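PDB 4FS7: uncharacterized protein from Bacteroides ovatus, which is of unknown function but, as an extracellular leucine-rich repeat protein of the BspA type, probably binds other proteins. Local coordinates for residues Thr151-Asp155 with Glu156-Thr160; Ile122-Pro125 with Leu126-Ser130; Asp326-Tyr329 with Leu330-Glu333. One frame throughout, in Å; residues are numbered along the deposited sequence.

Contact 1 (Thr151-Asp155 with Glu156-Thr160)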
loop_
_atom_site.group_PDB
_atom_site.type_symbol
_atom_site.label_atom_id
_atom_site.label_comp_id
_atom_site.label_asym_id
_atom_site.label_seq_id
_atom_site.Cartn_x
_atom_site.Cartn_y
_atom_site.Cartn_z
ATOM N N THR A 151 6.626 -19.029 0.768
ATOM C CA THR A 151 5.183 -19.120 0.935
ATOM C C THR A 151 4.580 -17.992 1.758
ATOM O O THR A 151 3.361 -17.821 1.751
ATOM C CB THR A 151 4.787 -20.463 1.563
ATOM O OG1 THR A 151 5.386 -20.586 2.849
ATOM C CG2 THR A 151 5.203 -21.652 0.668
ATOM N N VAL A 152 5.410 -17.252 2.480
ATOM C CA VAL A 152 4.970 -16.125 3.314
ATOM C C VAL A 152 5.957 -14.988 3.214
ATOM O O VAL A 152 7.162 -15.222 3.367
ATOM C CB VAL A 152 4.908 -16.418 4.811
ATOM C CG1 VAL A 152 4.083 -15.297 5.449
ATOM C CG2 VAL A 152 4.333 -17.775 5.119
ATOM N N ILE A 153 5.448 -13.770 3.019
ATOM C CA ILE A 153 6.219 -12.570 3.139
ATOM C C ILE A 153 5.463 -11.659 4.060
ATOM O O ILE A 153 4.314 -11.285 3.772
ATOM C CB ILE A 153 6.514 -11.880 1.785
ATOM C CG1 ILE A 153 7.204 -12.823 0.805
ATOM C CG2 ILE A 153 7.364 -10.633 2.007
ATOM C CD1 ILE A 153 7.320 -12.238 -0.608
ATOM N N GLY A 154 6.050 -11.313 5.201
ATOM C CA GLY A 154 5.332 -10.594 6.229
ATOM C C GLY A 154 5.075 -9.122 5.938
ATOM O O GLY A 154 5.660 -8.504 5.054
ATOM N N ASP A 155 4.200 -8.543 6.771
ATOM C CA ASP A 155 3.843 -7.150 6.692
ATOM C C ASP A 155 5.076 -6.275 6.569
ATOM O O ASP A 155 6.068 -6.456 7.301
ATOM C CB ASP A 155 3.101 -6.696 7.978
ATOM C CG ASP A 155 1.766 -7.341 8.202
ATOM O OD1 ASP A 155 1.307 -8.101 7.356
ATOM O OD2 ASP A 155 1.160 -7.008 9.259
ATOM N N GLU A 156 5.014 -5.297 5.664
ATOM C CA GLU A 156 6.040 -4.260 5.574
ATOM C C GLU A 156 7.451 -4.832 5.340
ATOM O O GLU A 156 8.446 -4.139 5.600
ATOM C CB GLU A 156 6.018 -3.328 6.789
ATOM C CG GLU A 156 4.773 -2.428 6.820
ATOM C CD GLU A 156 4.837 -1.311 7.829
ATOM O OE1 GLU A 156 5.924 -0.971 8.344
ATOM O OE2 GLU A 156 3.769 -0.738 8.129
ATOM N N ALA A 157 7.553 -6.001 4.716
ATOM C CA ALA A 157 8.879 -6.613 4.541
ATOM C C ALA A 157 9.817 -5.775 3.688
ATOM O O ALA A 157 11.022 -5.808 3.913
ATOM C CB ALA A 157 8.741 -8.028 3.971
ATOM N N PHE A 158 9.270 -5.020 2.721
ATOM C CA PHE A 158 10.041 -4.174 1.832
ATOM C C PHE A 158 9.615 -2.719 1.960
ATOM O O PHE A 158 9.823 -1.913 1.048
ATOM C CB PHE A 158 9.945 -4.672 0.385
ATOM C CG PHE A 158 10.526 -6.035 0.228
ATOM C CD1 PHE A 158 11.899 -6.169 0.195
ATOM C CD2 PHE A 158 9.727 -7.174 0.180
ATOM C CE1 PHE A 158 12.508 -7.411 0.104
ATOM C CE2 PHE A 158 10.336 -8.433 0.074
ATOM C CZ PHE A 158 11.717 -8.518 0.062
ATOM N N ALA A 159 8.998 -2.356 3.074
ATOM C CA ALA A 159 8.573 -0.952 3.238
ATOM C C ALA A 159 9.792 -0.028 3.268
ATOM O O ALA A 159 10.846 -0.391 3.836
ATOM C CB ALA A 159 7.754 -0.780 4.499
ATOM N N THR A 160 9.655 1.159 2.668
ATOM C CA THR A 160 10.682 2.196 2.668
ATOM C C THR A 160 11.946 1.718 1.990
ATOM O O THR A 160 13.011 2.281 2.235
ATOM C CB THR A 160 10.924 2.833 4.065
ATOM O OG1 THR A 160 11.691 1.991 4.896
ATOM C CG2 THR A 160 9.650 3.126 4.767
#

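Contact 2 (Ile122-Pro125 with Leu126-Ser130)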
loop_
_atom_site.group_PDB
_atom_site.type_symbol
_atom_site.label_atom_id
_atom_site.label_comp_id
_atom_site.label_asym_id
_atom_site.label_seq_id
_atom_site.Cartn_x
_atom_site.Cartn_y
_atom_site.Cartn_z
ATOM N N ILE A 122 21.145 -8.099 -2.240
ATOM C CA ILE A 122 21.149 -9.376 -1.539
ATOM C C ILE A 122 20.688 -10.452 -2.482
ATOM O O ILE A 122 19.859 -10.196 -3.359
ATOM C CB ILE A 122 20.279 -9.327 -0.235
ATOM C CG1 ILE A 122 20.720 -10.430 0.748
ATOM C CG2 ILE A 122 18.841 -9.422 -0.553
ATOM C CD1 ILE A 122 20.561 -10.127 2.187
ATOM N N LEU A 123 21.235 -11.647 -2.295
ATOM C CA LEU A 123 20.788 -12.825 -2.987
ATOM C C LEU A 123 20.201 -13.808 -1.974
ATOM O O LEU A 123 20.874 -14.277 -1.049
ATOM C CB LEU A 123 21.943 -13.472 -3.748
ATOM C CG LEU A 123 22.523 -12.613 -4.868
ATOM C CD1 LEU A 123 23.765 -13.245 -5.485
ATOM C CD2 LEU A 123 21.472 -12.302 -5.969
ATOM N N LEU A 124 18.955 -14.142 -2.131
ATOM C CA LEU A 124 18.269 -15.031 -1.216
ATOM C C LEU A 124 18.536 -16.490 -1.590
ATOM O O LEU A 124 18.660 -16.825 -2.766
ATOM C CB LEU A 124 16.763 -14.774 -1.223
ATOM C CG LEU A 124 16.364 -13.370 -0.801
ATOM C CD1 LEU A 124 14.854 -13.155 -1.026
ATOM C CD2 LEU A 124 16.770 -13.087 0.642
ATOM N N PRO A 125 18.642 -17.370 -0.581
ATOM C CA PRO A 125 18.816 -18.804 -0.856
ATOM C C PRO A 125 17.679 -19.368 -1.665
ATOM O O PRO A 125 16.523 -19.068 -1.387
ATOM C CB PRO A 125 18.804 -19.445 0.540
ATOM C CG PRO A 125 18.996 -18.368 1.483
ATOM C CD PRO A 125 18.589 -17.104 0.862
ATOM N N LEU A 126 18.002 -20.199 -2.655
ATOM C CA LEU A 126 16.956 -20.738 -3.508
ATOM C C LEU A 126 15.939 -21.564 -2.775
ATOM O O LEU A 126 14.815 -21.682 -3.269
ATOM C CB LEU A 126 17.533 -21.470 -4.731
ATOM C CG LEU A 126 18.022 -20.506 -5.813
ATOM C CD1 LEU A 126 18.713 -21.240 -6.937
ATOM C CD2 LEU A 126 16.849 -19.709 -6.387
HETATM N N MSE A 127 16.305 -22.167 -1.637
HETATM C CA MSE A 127 15.385 -23.011 -0.873
HETATM C C MSE A 127 14.706 -22.234 0.271
HETATM O O MSE A 127 14.112 -22.812 1.156
HETATM C CB MSE A 127 16.094 -24.263 -0.381
HETATM C CG MSE A 127 16.696 -25.135 -1.523
HETATM SE SE MSE A 127 15.539 -25.577 -3.003
HETATM C CE MSE A 127 14.366 -26.253 -1.741
ATOM N N LEU A 128 14.765 -20.902 0.253
ATOM C CA LEU A 128 14.078 -20.073 1.264
ATOM C C LEU A 128 12.573 -20.309 1.273
ATOM O O LEU A 128 11.959 -20.445 0.212
ATOM C CB LEU A 128 14.327 -18.590 0.994
ATOM C CG LEU A 128 14.060 -17.609 2.153
ATOM C CD1 LEU A 128 15.180 -17.734 3.218
ATOM C CD2 LEU A 128 13.959 -16.169 1.625
ATOM N N LYS A 129 11.990 -20.300 2.465
ATOM C CA LYS A 129 10.576 -20.591 2.654
ATOM C C LYS A 129 9.765 -19.416 3.207
ATOM O O LYS A 129 8.586 -19.326 2.932
ATOM C CB LYS A 129 10.401 -21.811 3.536
ATOM C CG LYS A 129 10.959 -23.092 2.914
ATOM C CD LYS A 129 10.372 -23.412 1.522
ATOM C CE LYS A 129 8.866 -23.838 1.508
ATOM N NZ LYS A 129 8.295 -24.076 0.091
ATOM N N SER A 130 10.379 -18.518 3.958
ATOM C CA SER A 130 9.618 -17.402 4.516
ATOM C C SER A 130 10.471 -16.192 4.783
ATOM O O SER A 130 11.677 -16.275 5.033
ATOM C CB SER A 130 8.911 -17.813 5.807
ATOM O OG SER A 130 9.850 -18.057 6.848
#

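Contact 3 (Asp326-Tyr329 with Leu330-Glu333)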
loop_
_atom_site.group_PDB
_atom_site.type_symbol
_atom_site.label_atom_id
_atom_site.label_comp_id
_atom_site.label_asym_id
_atom_site.label_seq_id
_atom_site.Cartn_x
_atom_site.Cartn_y
_atom_site.Cartn_z
ATOM N N ASP A 326 -25.325 14.743 -14.831
ATOM C CA ASP A 326 -26.604 14.108 -15.149
ATOM C C ASP A 326 -26.833 13.033 -14.127
ATOM O O ASP A 326 -26.130 12.022 -14.096
ATOM C CB ASP A 326 -26.552 13.589 -16.587
ATOM C CG ASP A 326 -27.831 12.898 -17.047
ATOM O OD1 ASP A 326 -28.900 13.185 -16.508
ATOM O OD2 ASP A 326 -27.736 12.085 -17.996
ATOM N N LEU A 327 -27.791 13.254 -13.249
ATOM C CA LEU A 327 -28.179 12.258 -12.241
ATOM C C LEU A 327 -29.095 11.269 -12.931
ATOM O O LEU A 327 -30.064 11.676 -13.586
ATOM C CB LEU A 327 -28.885 12.905 -11.063
ATOM C CG LEU A 327 -28.019 13.860 -10.224
ATOM C CD1 LEU A 327 -28.822 14.266 -8.975
ATOM C CD2 LEU A 327 -26.660 13.272 -9.883
ATOM N N PRO A 328 -28.812 9.977 -12.803
ATOM C CA PRO A 328 -29.595 9.021 -13.564
ATOM C C PRO A 328 -30.977 8.806 -12.982
ATOM O O PRO A 328 -31.305 9.202 -11.837
ATOM C CB PRO A 328 -28.738 7.746 -13.523
ATOM C CG PRO A 328 -27.945 7.884 -12.283
ATOM C CD PRO A 328 -27.629 9.357 -12.191
ATOM N N TYR A 329 -31.795 8.140 -13.781
ATOM C CA TYR A 329 -33.226 8.233 -13.589
ATOM C C TYR A 329 -33.834 7.555 -12.386
ATOM O O TYR A 329 -35.026 7.757 -12.119
ATOM C CB TYR A 329 -33.990 7.840 -14.866
ATOM C CG TYR A 329 -34.152 6.356 -15.094
ATOM C CD1 TYR A 329 -33.069 5.548 -15.360
ATOM C CD2 TYR A 329 -35.394 5.754 -15.030
ATOM C CE1 TYR A 329 -33.209 4.187 -15.547
ATOM C CE2 TYR A 329 -35.560 4.357 -15.221
ATOM C CZ TYR A 329 -34.459 3.578 -15.514
ATOM O OH TYR A 329 -34.588 2.214 -15.702
ATOM N N LEU A 330 -33.050 6.767 -11.645
ATOM C CA LEU A 330 -33.530 6.089 -10.446
ATOM C C LEU A 330 -32.814 6.561 -9.154
ATOM O O LEU A 330 -32.945 5.925 -8.104
ATOM C CB LEU A 330 -33.432 4.565 -10.622
ATOM C CG LEU A 330 -34.315 4.008 -11.738
ATOM C CD1 LEU A 330 -33.924 2.556 -12.011
ATOM C CD2 LEU A 330 -35.793 4.099 -11.311
ATOM N N VAL A 331 -32.074 7.651 -9.221
ATOM C CA VAL A 331 -31.433 8.179 -7.992
ATOM C C VAL A 331 -32.482 8.504 -6.930
ATOM O O VAL A 331 -33.460 9.203 -7.207
ATOM C CB VAL A 331 -30.523 9.348 -8.309
ATOM C CG1 VAL A 331 -29.965 9.966 -6.970
ATOM C CG2 VAL A 331 -29.322 8.948 -9.142
ATOM N N GLU A 332 -32.254 7.989 -5.731
ATOM C CA GLU A 332 -33.190 8.149 -4.618
ATOM C C GLU A 332 -32.773 9.189 -3.582
ATOM O O GLU A 332 -33.639 9.798 -2.959
ATOM C CB GLU A 332 -33.383 6.822 -3.888
ATOM C CG GLU A 332 -33.991 5.721 -4.791
ATOM C CD GLU A 332 -34.345 4.441 -4.067
ATOM O OE1 GLU A 332 -34.486 4.415 -2.816
ATOM O OE2 GLU A 332 -34.529 3.443 -4.800
ATOM N N GLU A 333 -31.488 9.333 -3.329
ATOM C CA GLU A 333 -30.985 10.190 -2.249
ATOM C C GLU A 333 -29.711 10.879 -2.673
ATOM O O GLU A 333 -28.839 10.237 -3.294
ATOM C CB GLU A 333 -30.682 9.376 -0.974
ATOM C CG GLU A 333 -31.858 8.506 -0.498
ATOM C CD GLU A 333 -31.597 7.693 0.772
ATOM O OE1 GLU A 333 -30.627 7.967 1.513
ATOM O OE2 GLU A 333 -32.385 6.758 1.037
#

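Contact 1 (Thr151-Asp155 with Glu156-Thr160)
Ile153 and Ala157 meet inside the coil of a BspA-type leucine-rich repeat, where the short strand 152-153 runs out into two successive beta turns. Following Ile153 outward, CB branches into two arms. The methyl arm CG2 lies anti to the backbone N and is thereby carried over to the turn side, where it presses on Ala157 CB at 3.5 Å and reaches Phe158 CE2 at 4.2 Å, approaching that ring obliquely. The other arm, CG1 with CD1 extended beyond it (chi2 171°), sits beside the backbone N. The Ile153 side chain as a whole also packs on Met173 and Leu180 of the next coil and on Ile131 of the preceding one, and crosses Phe158 at about a right angle.

The chain reverses through a type II turn, Gly154 to Ala157, whose closing bond from Ala157 N to Gly154 O is weak, 3.2 Å with an N-H...O angle of 131°. A type I turn from Glu156 to Ala159 overlaps it by two residues and is closed by Ala159 N on Glu156 O at 3.1 Å. Between them the two turns swing Ala157 and Phe158 inward, and Phe158 lays its ring nearly parallel to that of Phe136. Glu156 leads the other way, its extended chain ending in a salt bridge from OE1 to Lys137 NZ.

The chemistry is thus split by side: methyls and rings pack inward, while the Glu156 carboxylate ties its turn to the preceding coil by charge. Backbone bonds of Asp155 with Glu134 and Glu156 with Asn178 supplement the weak closing bond, with the Ile153-Ala157 packing beneath.

Contact 2 (Ile122-Pro125 with Leu126-Ser130)
Leu128 folds back over Leu124 and Pro125 across a type I beta turn, Pro125 to Leu128, at a bend in the leucine-rich repeat coil just ahead of strand 130-131. Its side chain has CG anti to the backbone N (chi1 -162°) and chi2 near 74°, a rotamer that sends the two methyls to different partners. Leu128 CD2 goes to Leu124 CD1 at 4.1 Å, whereas Leu128 CD1 lies 4.2 Å from Pro125 CD, the ring carbon bonded to the nitrogen. In both pairs the side chains cross obliquely.

Leu124 holds the other common leucine shape, CG beside the backbone N and CD1 anti to CA, which carries that methyl out to Leu128; besides meeting Leu128 it rests on Pro147 and Ile144 of the following coil. Pro125 packs on Ile101 of the preceding one, and Leu128 itself on Ile108. The inward-facing residues of the bend therefore lie between two neighbouring coils.

At the corner, Leu126 and Met127, present as selenomethionine, point their side chains away from this cluster, and both touch a crystal neighbour. Lys129 beyond them donates from NZ to Gly149 O. Closing the turn is the hydrogen bond from Leu128 N to Pro125 O, 3.0 Å long with an N-H...O angle of 159°.

Contact 3 (Asp326-Tyr329 with Leu330-Glu333)
Leu330 sets its CG over one face of the Tyr329 ring, the two side chains running side by side and pointing the same way. The CH-pi contact is nearly central: Leu330 CG sits 3.7 Å from the centroid of the Tyr329 ring and 9° off its normal. Further out, Leu330 CD1 reaches Tyr329 CZ at 3.7 Å and follows the ring as far as the hydroxyl. Tyr329 CG stands between the backbone N and the carbonyl carbon (chi1 81°), and this torsion brings the ring alongside the next residue. An alanine in place of Leu330 would strip the branch from over the ring, which is likely to leave that face of Tyr329 without its CH-pi partner and the ring freer to turn.

Behind this pair, a type I turn from Pro328 to Val331 fixes the backbone, closed by a nearly straight bond from Val331 N to Pro328 O at 3.1 Å. Val331 CG2 backs it up, packing against Pro328 CD at 3.5 Å and more loosely against Leu327 CB. Ser353 OG of the following coil hydrogen-bonds to Tyr329 O and Val331 O, its one proton shared or alternating between them.

The turn joins strand 324-325 to strand 333-334. On one side Leu327 and Pro328 pack on Leu304 of strand 301-304; on the other, Arg355 NH2 makes a salt bridge with Glu332 OE1 just ahead of strand 356-357, the parallel neighbour of 333-334.

Overall arrangement
Contacts 1 and 2 belong to successive coils of the repeat stack. Their centres are 14 Å apart, and they join where Thr151 N lies 2.9 Å from Lys129 O, a probable hydrogen bond; Val152 O also packs on Ser130 CB. Strands 130-131 and 152-153 are parallel neighbours in one sheet, and contact 2 ends at the start of the first. Contact 3 stands well down the solenoid toward the C-terminus, its centre about 44 Å from that of contact 1 and 55 Å from that of contact 2, on the far side of the chain's centre from contact 2. Contacts 2 and 3 are both type I turns begun by a proline and leading into a short strand, whereas contact 1 begins on its strand and runs out of it into the turns.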